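Local coordinates for uncharacterized protein (Pseudomonas syringae pv. tomato, PDB 3K4I) that is of unknown function but has an aldolase/RraA-type fold, assembles from three chains and holds a magnesium ion between neighbouring subunits, at residues A75-Q80 against D102-F107; G84-S89 against G115-G120; H106-N111 against C131-F136. One frame throughout, in Å; residues are numbered along the deposited sequence.

How the contacts relate
Helix 102-110 ties the three contacts together. Contact 1 sets its first turns against the 3-10 segment 76-80, contact 3 sets its last turns against residues 131-133, and contact 2 pairs the strands that precede and follow it. The centres lie about 9 Å (contacts 1 and 3), 11 Å (2 and 3) and 12 Å (1 and 2) apart. Direct touches support the grouping: Y77 OH lies 3.6 Å from I87 CG2, and T105 CG2 lies 4.0 Å from Y133 CB. F136 N probably donates to T116 O at 2.9 Å, extending the sheet of contact 2. D102 at the helix start binds the magnesium ion, and the H106 side chain lies about 8 Å from that ion.

Contact 1: residues A75-Q80 against D102-F107; sequences ANYIDQ and DIMTHF. With MG (magnesium ion), chain H.
Helix 102-110 of a beta-alpha-beta unit receives A75 and the 3-10 segment 76-80, with A75, Y77 and I78 packing on M104 and F107. The closest CA pair, A75 and M104, is 6.7 Å apart. Selenomethionine M104 bends at its third torsion (85°); its SE lies 3.7 Å from A75 CB, while its terminal CE reaches Y77 OH at 3.2 Å, the two side chains crossing at about a right angle. Next to this pair, I78 and F107 slide past each other in opposite directions. CG2 of I78 sits over the ring of F107, 3.9 Å from the centroid and 12° off the normal, a CH-pi contact; I78 CG1 meets F107 CD2 at 3.6 Å. F107 reaches this place because its CG is anti to the backbone N (chi1 -175°). D79 crosses F107 at about a right angle, OD1 3.3 Å from F107 CE1, but its polar partners are the backbone N atoms of L213 and E214 of the second subunit, placing the turn at a subunit interface. Two residues before M104, D102 OD2 binds magnesium at 2.1 Å; four waters and E200 OE1 of the second subunit complete six ligands.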
loop_
_atom_site.group_PDB
_atom_site.type_symbol
_atom_site.label_atom_id
_atom_site.label_comp_id
_atom_site.label_asym_id
_atom_site.label_seq_id
_atom_site.Cartn_x
_atom_site.Cartn_y
_atom_site.Cartn_z
ATOM N N ALA C 75 11.106 23.330 -0.519
ATOM C CA ALA C 75 11.261 23.045 0.913
ATOM C C ALA C 75 11.383 24.333 1.730
ATOM O O ALA C 75 10.955 24.379 2.874
ATOM C CB ALA C 75 12.466 22.152 1.150
ATOM N N ASN C 76 11.952 25.372 1.116
ATOM C CA ASN C 76 12.201 26.672 1.767
ATOM C C ASN C 76 11.117 27.227 2.716
ATOM O O ASN C 76 11.460 27.833 3.747
ATOM C CB ASN C 76 12.579 27.727 0.724
ATOM C CG ASN C 76 11.597 27.794 -0.411
ATOM O OD1 ASN C 76 10.409 28.018 -0.199
ATOM N ND2 ASN C 76 12.085 27.595 -1.632
ATOM N N TYR C 77 9.833 26.998 2.402
ATOM C CA TYR C 77 8.728 27.469 3.247
ATOM C C TYR C 77 8.758 26.908 4.660
ATOM O O TYR C 77 8.060 27.418 5.531
ATOM C CB TYR C 77 7.364 27.084 2.671
ATOM C CG TYR C 77 7.035 25.580 2.733
ATOM C CD1 TYR C 77 7.312 24.737 1.657
ATOM C CD2 TYR C 77 6.441 25.008 3.875
ATOM C CE1 TYR C 77 7.018 23.358 1.709
ATOM C CE2 TYR C 77 6.154 23.645 3.938
ATOM C CZ TYR C 77 6.433 22.823 2.853
ATOM O OH TYR C 77 6.137 21.470 2.916
ATOM N N ILE C 78 9.482 25.810 4.848
ATOM C CA ILE C 78 9.341 25.049 6.084
ATOM C C ILE C 78 9.822 25.826 7.302
ATOM O O ILE C 78 9.327 25.588 8.405
ATOM C CB ILE C 78 10.002 23.651 6.003
ATOM C CG1 ILE C 78 9.283 22.690 6.966
ATOM C CG2 ILE C 78 11.526 23.755 6.073
ATOM C CD1 ILE C 78 9.540 21.224 6.766
ATOM N N ASP C 79 10.773 26.748 7.117
ATOM C CA ASP C 79 11.187 27.624 8.241
ATOM C C ASP C 79 10.046 28.444 8.846
ATOM O O ASP C 79 10.178 28.964 9.956
ATOM C CB ASP C 79 12.291 28.593 7.785
ATOM C CG ASP C 79 13.655 27.936 7.718
ATOM O OD1 ASP C 79 13.943 27.066 8.570
ATOM O OD2 ASP C 79 14.456 28.318 6.828
ATOM N N GLN C 80 8.957 28.597 8.103
ATOM C CA GLN C 80 7.804 29.396 8.521
ATOM C C GLN C 80 6.781 28.624 9.370
ATOM O O GLN C 80 5.897 29.236 9.961
ATOM C CB GLN C 80 7.082 29.943 7.275
ATOM C CG GLN C 80 7.982 30.646 6.283
ATOM C CD GLN C 80 7.220 31.626 5.398
ATOM O OE1 GLN C 80 7.756 32.684 5.019
ATOM N NE2 GLN C 80 5.957 31.324 5.114
ATOM N N ASP C 102 13.829 13.626 2.769
ATOM C CA ASP C 102 14.616 13.451 4.007
ATOM C C ASP C 102 14.911 14.735 4.764
ATOM O O ASP C 102 14.758 14.777 6.002
ATOM C CB ASP C 102 15.900 12.629 3.776
ATOM C CG ASP C 102 16.809 13.175 2.657
ATOM O OD1 ASP C 102 16.645 14.303 2.121
ATOM O OD2 ASP C 102 17.752 12.424 2.312
ATOM N N ILE C 103 15.360 15.764 4.040
ATOM C CA ILE C 103 15.683 17.055 4.656
ATOM C C ILE C 103 14.476 17.601 5.422
ATOM O O ILE C 103 14.580 17.939 6.625
ATOM C CB ILE C 103 16.211 18.054 3.619
ATOM C CG1 ILE C 103 17.607 17.636 3.118
ATOM C CG2 ILE C 103 16.296 19.456 4.189
ATOM C CD1 ILE C 103 18.090 18.465 1.901
HETATM N N MSE C 104 13.331 17.625 4.747
HETATM C CA MSE C 104 12.105 18.138 5.344
HETATM C C MSE C 104 11.674 17.277 6.537
HETATM O O MSE C 104 11.232 17.808 7.553
HETATM C CB MSE C 104 11.011 18.276 4.287
HETATM C CG MSE C 104 11.449 19.254 3.229
HETATM SE SE MSE C 104 10.397 19.182 1.626
HETATM C CE MSE C 104 9.062 20.352 2.260
ATOM N N THR C 105 11.819 15.953 6.404
ATOM C CA THR C 105 11.522 15.031 7.509
ATOM C C THR C 105 12.394 15.311 8.727
ATOM O O THR C 105 11.883 15.432 9.814
ATOM C CB THR C 105 11.769 13.582 7.104
ATOM O OG1 THR C 105 10.925 13.252 5.993
ATOM C CG2 THR C 105 11.508 12.643 8.248
ATOM N N HIS C 106 13.705 15.400 8.531
ATOM C CA HIS C 106 14.592 15.749 9.635
ATOM C C HIS C 106 14.253 17.110 10.211
ATOM O O HIS C 106 14.302 17.302 11.429
ATOM C CB HIS C 106 16.074 15.655 9.245
ATOM C CG HIS C 106 16.531 14.249 9.015
ATOM N ND1 HIS C 106 16.731 13.358 10.047
ATOM C CD2 HIS C 106 16.801 13.572 7.875
ATOM C CE1 HIS C 106 17.112 12.192 9.550
ATOM N NE2 HIS C 106 17.152 12.294 8.234
ATOM N N PHE C 107 13.950 18.062 9.342
ATOM C CA PHE C 107 13.557 19.388 9.828
ATOM C C PHE C 107 12.303 19.308 10.710
ATOM O O PHE C 107 12.284 19.869 11.836
ATOM C CB PHE C 107 13.328 20.364 8.676
ATOM C CG PHE C 107 13.052 21.762 9.148
ATOM C CD1 PHE C 107 14.097 22.672 9.268
ATOM C CD2 PHE C 107 11.774 22.142 9.537
ATOM C CE1 PHE C 107 13.874 23.963 9.758
ATOM C CE2 PHE C 107 11.531 23.430 10.024
ATOM C CZ PHE C 107 12.567 24.348 10.100
HETATM MG MG MG H . 18.743 12.178 0.526
HETATM O O HOH W 1 17.201 12.908 -0.530
HETATM O O HOH W 2 17.943 10.300 0.442
HETATM O O HOH W 3 19.706 11.673 -1.153
HETATM O O HOH W 4 20.417 11.483 1.456
#

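Contact 2: residues G84-S89 against G115-G120; sequences GSVIVS and GTVIDG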
loop_
_atom_site.group_PDB
_atom_site.type_symbol
_atom_site.label_atom_id
_atom_site.label_comp_id
_atom_site.label_asym_id
_atom_site.label_seq_id
_atom_site.Cartn_x
_atom_site.Cartn_y
_atom_site.Cartn_z
ATOM N N GLY C 84 3.626 22.362 16.210
ATOM C CA GLY C 84 2.286 21.834 16.436
ATOM C C GLY C 84 1.492 21.752 15.156
ATOM O O GLY C 84 0.330 21.319 15.173
ATOM N N SER C 85 2.135 22.149 14.058
ATOM C CA SER C 85 1.476 22.102 12.741
ATOM C C SER C 85 1.456 20.714 12.163
ATOM O O SER C 85 2.373 19.929 12.393
ATOM C CB SER C 85 2.207 22.992 11.755
ATOM O OG SER C 85 2.141 24.348 12.146
ATOM N N VAL C 86 0.416 20.428 11.369
ATOM C CA VAL C 86 0.462 19.345 10.382
ATOM C C VAL C 86 0.510 20.044 9.013
ATOM O O VAL C 86 -0.358 20.822 8.725
ATOM C CB VAL C 86 -0.807 18.475 10.486
ATOM C CG1 VAL C 86 -0.938 17.513 9.319
ATOM C CG2 VAL C 86 -0.822 17.700 11.832
ATOM N N ILE C 87 1.524 19.754 8.194
ATOM C CA ILE C 87 1.706 20.412 6.911
ATOM C C ILE C 87 0.784 19.688 5.938
ATOM O O ILE C 87 0.770 18.463 5.924
ATOM C CB ILE C 87 3.184 20.310 6.448
ATOM C CG1 ILE C 87 4.077 21.223 7.303
ATOM C CG2 ILE C 87 3.286 20.659 4.909
ATOM C CD1 ILE C 87 5.638 21.060 7.117
ATOM N N VAL C 88 -0.002 20.443 5.170
ATOM C CA VAL C 88 -0.929 19.835 4.207
ATOM C C VAL C 88 -0.537 20.430 2.888
ATOM O O VAL C 88 -0.692 21.631 2.701
ATOM C CB VAL C 88 -2.405 20.128 4.514
ATOM C CG1 VAL C 88 -3.326 19.473 3.439
ATOM C CG2 VAL C 88 -2.765 19.627 5.914
ATOM N N SER C 89 -0.012 19.583 1.993
ATOM C CA SER C 89 0.612 20.026 0.757
ATOM C C SER C 89 -0.181 19.538 -0.411
ATOM O O SER C 89 -0.503 18.340 -0.490
ATOM C CB SER C 89 2.045 19.496 0.643
ATOM O OG SER C 89 2.890 20.175 1.550
ATOM N N GLY C 115 3.272 16.130 11.413
ATOM C CA GLY C 115 3.041 15.215 10.309
ATOM C C GLY C 115 2.857 15.985 9.007
ATOM O O GLY C 115 2.752 17.228 8.990
ATOM N N THR C 116 2.802 15.241 7.923
ATOM C CA THR C 116 2.652 15.829 6.600
ATOM C C THR C 116 1.630 15.028 5.832
ATOM O O THR C 116 1.722 13.795 5.769
ATOM C CB THR C 116 3.992 15.863 5.834
ATOM O OG1 THR C 116 4.882 16.717 6.549
ATOM C CG2 THR C 116 3.803 16.485 4.472
ATOM N N VAL C 117 0.676 15.749 5.253
ATOM C CA VAL C 117 -0.412 15.169 4.459
ATOM C C VAL C 117 -0.187 15.687 3.043
ATOM O O VAL C 117 -0.095 16.905 2.870
ATOM C CB VAL C 117 -1.758 15.683 4.986
ATOM C CG1 VAL C 117 -2.887 15.226 4.103
ATOM C CG2 VAL C 117 -1.972 15.208 6.403
ATOM N N ILE C 118 -0.159 14.800 2.038
ATOM C CA ILE C 118 0.172 15.201 0.662
ATOM C C ILE C 118 -0.830 14.742 -0.382
ATOM O O ILE C 118 -1.068 13.540 -0.547
ATOM C CB ILE C 118 1.582 14.716 0.228
ATOM C CG1 ILE C 118 2.626 15.086 1.279
ATOM C CG2 ILE C 118 1.972 15.340 -1.097
ATOM C CD1 ILE C 118 3.996 14.500 1.006
ATOM N N ASP C 119 -1.384 15.731 -1.084
ATOM C CA ASP C 119 -2.195 15.492 -2.281
ATOM C C ASP C 119 -1.162 15.415 -3.410
ATOM O O ASP C 119 -0.949 16.369 -4.147
ATOM C CB ASP C 119 -3.205 16.638 -2.449
ATOM C CG ASP C 119 -3.890 16.652 -3.818
ATOM O OD1 ASP C 119 -4.152 15.579 -4.350
ATOM O OD2 ASP C 119 -4.150 17.766 -4.326
ATOM N N GLY C 120 -0.529 14.251 -3.521
ATOM C CA GLY C 120 0.694 14.096 -4.265
ATOM C C GLY C 120 1.507 12.986 -3.630
ATOM O O GLY C 120 0.977 12.176 -2.869
#
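With chi1 of 169° in V86 and 174° in V117, each valine holds CG1 anti to its own backbone N and CG2 beside it, which brings V86 CG1 to 3.9 Å from V117 CG2. V88 takes nearly the same torsion; it runs side by side with V117, pointing the same way, and its CG2 lies 4.2 Å from V117 CB. These three valines share one face of the sheet, where M171 and C173 of strand 170-174 meet them. I87, S89, T116 and I118 occupy the other face, against Y77 and W100 among others. The axes of 85-89 and 115-119 approach to 4.6 Å at an angle of 16° between N-to-C directions, so the strands are parallel. Four backbone bonds follow the alternating parallel pattern: I87 N to G115 O (2.9 Å), V117 N to I87 O (2.8 Å), S89 N to V117 O (2.8 Å) and D119 N to S89 O (2.8 Å). I87 O is also approached by T116 CA at 3.3 Å, a CA-H...O contact. D119, the last residue bonded across, is the centre of an inverse gamma turn, and its carboxylate engages S90 OG and makes a salt bridge with R138. Parallel neighbours joined through helix 102-110 are the signature of a beta-alpha-beta crossover.

Contact 3: residues H106-N111 against C131-F136; sequences HFALAN and CNYPLF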
loop_
_atom_site.group_PDB
_atom_site.type_symbol
_atom_site.label_atom_id
_atom_site.label_comp_id
_atom_site.label_asym_id
_atom_site.label_seq_id
_atom_site.Cartn_x
_atom_site.Cartn_y
_atom_site.Cartn_z
ATOM N N HIS C 106 13.705 15.400 8.531
ATOM C CA HIS C 106 14.592 15.749 9.635
ATOM C C HIS C 106 14.253 17.110 10.211
ATOM O O HIS C 106 14.302 17.302 11.429
ATOM C CB HIS C 106 16.074 15.655 9.245
ATOM C CG HIS C 106 16.531 14.249 9.015
ATOM N ND1 HIS C 106 16.731 13.358 10.047
ATOM C CD2 HIS C 106 16.801 13.572 7.875
ATOM C CE1 HIS C 106 17.112 12.192 9.550
ATOM N NE2 HIS C 106 17.152 12.294 8.234
ATOM N N PHE C 107 13.950 18.062 9.342
ATOM C CA PHE C 107 13.557 19.388 9.828
ATOM C C PHE C 107 12.303 19.308 10.710
ATOM O O PHE C 107 12.284 19.869 11.836
ATOM C CB PHE C 107 13.328 20.364 8.676
ATOM C CG PHE C 107 13.052 21.762 9.148
ATOM C CD1 PHE C 107 14.097 22.672 9.268
ATOM C CD2 PHE C 107 11.774 22.142 9.537
ATOM C CE1 PHE C 107 13.874 23.963 9.758
ATOM C CE2 PHE C 107 11.531 23.430 10.024
ATOM C CZ PHE C 107 12.567 24.348 10.100
ATOM N N ALA C 108 11.274 18.617 10.210
ATOM C CA ALA C 108 10.009 18.449 10.953
ATOM C C ALA C 108 10.275 17.909 12.364
ATOM O O ALA C 108 9.699 18.401 13.356
ATOM C CB ALA C 108 9.094 17.517 10.216
ATOM N N LEU C 109 11.095 16.867 12.430
ATOM C CA LEU C 109 11.415 16.220 13.713
ATOM C C LEU C 109 12.177 17.119 14.666
ATOM O O LEU C 109 12.156 16.909 15.890
ATOM C CB LEU C 109 12.198 14.929 13.490
ATOM C CG LEU C 109 11.407 13.654 13.172
ATOM C CD1 LEU C 109 12.154 12.491 13.835
ATOM C CD2 LEU C 109 9.928 13.717 13.632
ATOM N N ALA C 110 12.890 18.093 14.121
ATOM C CA ALA C 110 13.677 19.008 14.962
ATOM C C ALA C 110 12.895 20.281 15.339
ATOM O O ALA C 110 13.335 21.062 16.189
ATOM C CB ALA C 110 14.985 19.373 14.229
ATOM N N ASN C 111 11.745 20.491 14.691
ATOM C CA ASN C 111 11.004 21.755 14.820
ATOM C C ASN C 111 9.522 21.650 15.198
ATOM O O ASN C 111 8.733 22.569 14.950
ATOM C CB ASN C 111 11.219 22.616 13.564
ATOM C CG ASN C 111 12.669 23.059 13.430
ATOM O OD1 ASN C 111 13.059 24.098 13.960
ATOM N ND2 ASN C 111 13.495 22.224 12.798
ATOM N N CYS C 131 12.562 7.304 10.811
ATOM C CA CYS C 131 12.272 8.413 11.724
ATOM C C CYS C 131 10.910 8.294 12.394
ATOM O O CYS C 131 10.576 9.115 13.255
ATOM C CB CYS C 131 12.324 9.747 10.983
ATOM S SG CYS C 131 14.006 10.238 10.566
ATOM N N ASN C 132 10.118 7.322 11.953
ATOM C CA ASN C 132 8.735 7.121 12.438
ATOM C C ASN C 132 7.894 8.400 12.317
ATOM O O ASN C 132 7.134 8.750 13.228
ATOM C CB ASN C 132 8.722 6.627 13.897
ATOM C CG ASN C 132 7.388 5.938 14.283
ATOM O OD1 ASN C 132 6.817 6.201 15.355
ATOM N ND2 ASN C 132 6.903 5.074 13.418
ATOM N N TYR C 133 8.048 9.089 11.192
ATOM C CA TYR C 133 7.389 10.376 10.968
ATOM C C TYR C 133 6.017 10.147 10.316
ATOM O O TYR C 133 5.908 9.398 9.346
ATOM C CB TYR C 133 8.233 11.263 10.059
ATOM C CG TYR C 133 7.581 12.607 9.805
ATOM C CD1 TYR C 133 7.498 13.552 10.839
ATOM C CD2 TYR C 133 7.074 12.955 8.543
ATOM C CE1 TYR C 133 6.913 14.776 10.657
ATOM C CE2 TYR C 133 6.478 14.214 8.341
ATOM C CZ TYR C 133 6.411 15.121 9.415
ATOM O OH TYR C 133 5.835 16.365 9.247
ATOM N N PRO C 134 4.961 10.791 10.844
ATOM C CA PRO C 134 3.638 10.548 10.304
ATOM C C PRO C 134 3.404 11.200 8.926
ATOM O O PRO C 134 3.079 12.381 8.827
ATOM C CB PRO C 134 2.709 11.114 11.389
ATOM C CG PRO C 134 3.587 11.110 12.672
ATOM C CD PRO C 134 4.895 11.570 12.103
ATOM N N LEU C 135 3.626 10.399 7.892
ATOM C CA LEU C 135 3.477 10.841 6.496
ATOM C C LEU C 135 2.300 10.180 5.844
ATOM O O LEU C 135 2.169 8.943 5.868
ATOM C CB LEU C 135 4.736 10.454 5.691
ATOM C CG LEU C 135 4.675 10.716 4.172
ATOM C CD1 LEU C 135 4.651 12.198 4.033
ATOM C CD2 LEU C 135 5.899 10.159 3.479
ATOM N N PHE C 136 1.476 11.003 5.201
ATOM C CA PHE C 136 0.315 10.523 4.488
ATOM C C PHE C 136 0.370 11.082 3.086
ATOM O O PHE C 136 0.599 12.285 2.913
ATOM C CB PHE C 136 -0.909 10.999 5.255
ATOM C CG PHE C 136 -0.909 10.542 6.668
ATOM C CD1 PHE C 136 -1.579 9.373 7.035
ATOM C CD2 PHE C 136 -0.184 11.234 7.633
ATOM C CE1 PHE C 136 -1.558 8.928 8.354
ATOM C CE2 PHE C 136 -0.125 10.764 8.970
ATOM C CZ PHE C 136 -0.816 9.607 9.319
#
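L109 and Y133 face each other with CA atoms 7.6 Å apart, where helix 102-110 is ending and the chain has just left helix 125-130 through N132, whose positive phi (54°) closes a Schellman motif. L109 divides its branches: CD2 meets Y133 CD1 at 3.7 Å, the two side chains sliding past each other in opposite directions, and CD1 packs on C131 CB at 4.0 Å. A108 CB presses obliquely on the same tyrosine ring, 3.5 Å from CE1. Y133 CG stands anti to the backbone N (chi1 -180°), which carries the ring inward past A108 to a hydrogen bond between its OH and T116 OG1 in the sheet. One helical turn before A110, C131 SG comes within 3.8 Å of H106 CE1, a sulfur-aromatic contact in which SG lies 38° off the normal through the ring centroid. At the helix end, N111 ND2 donates to F107 O (2.8 Å) while lying over the F107 ring, 3.3 Å above its plane; A110 N reaches that oxygen from the opposite face. The helix end thus packs on the loop into strand 135-137, as expected where consecutive beta-alpha units of an alpha/beta fold lie side by side.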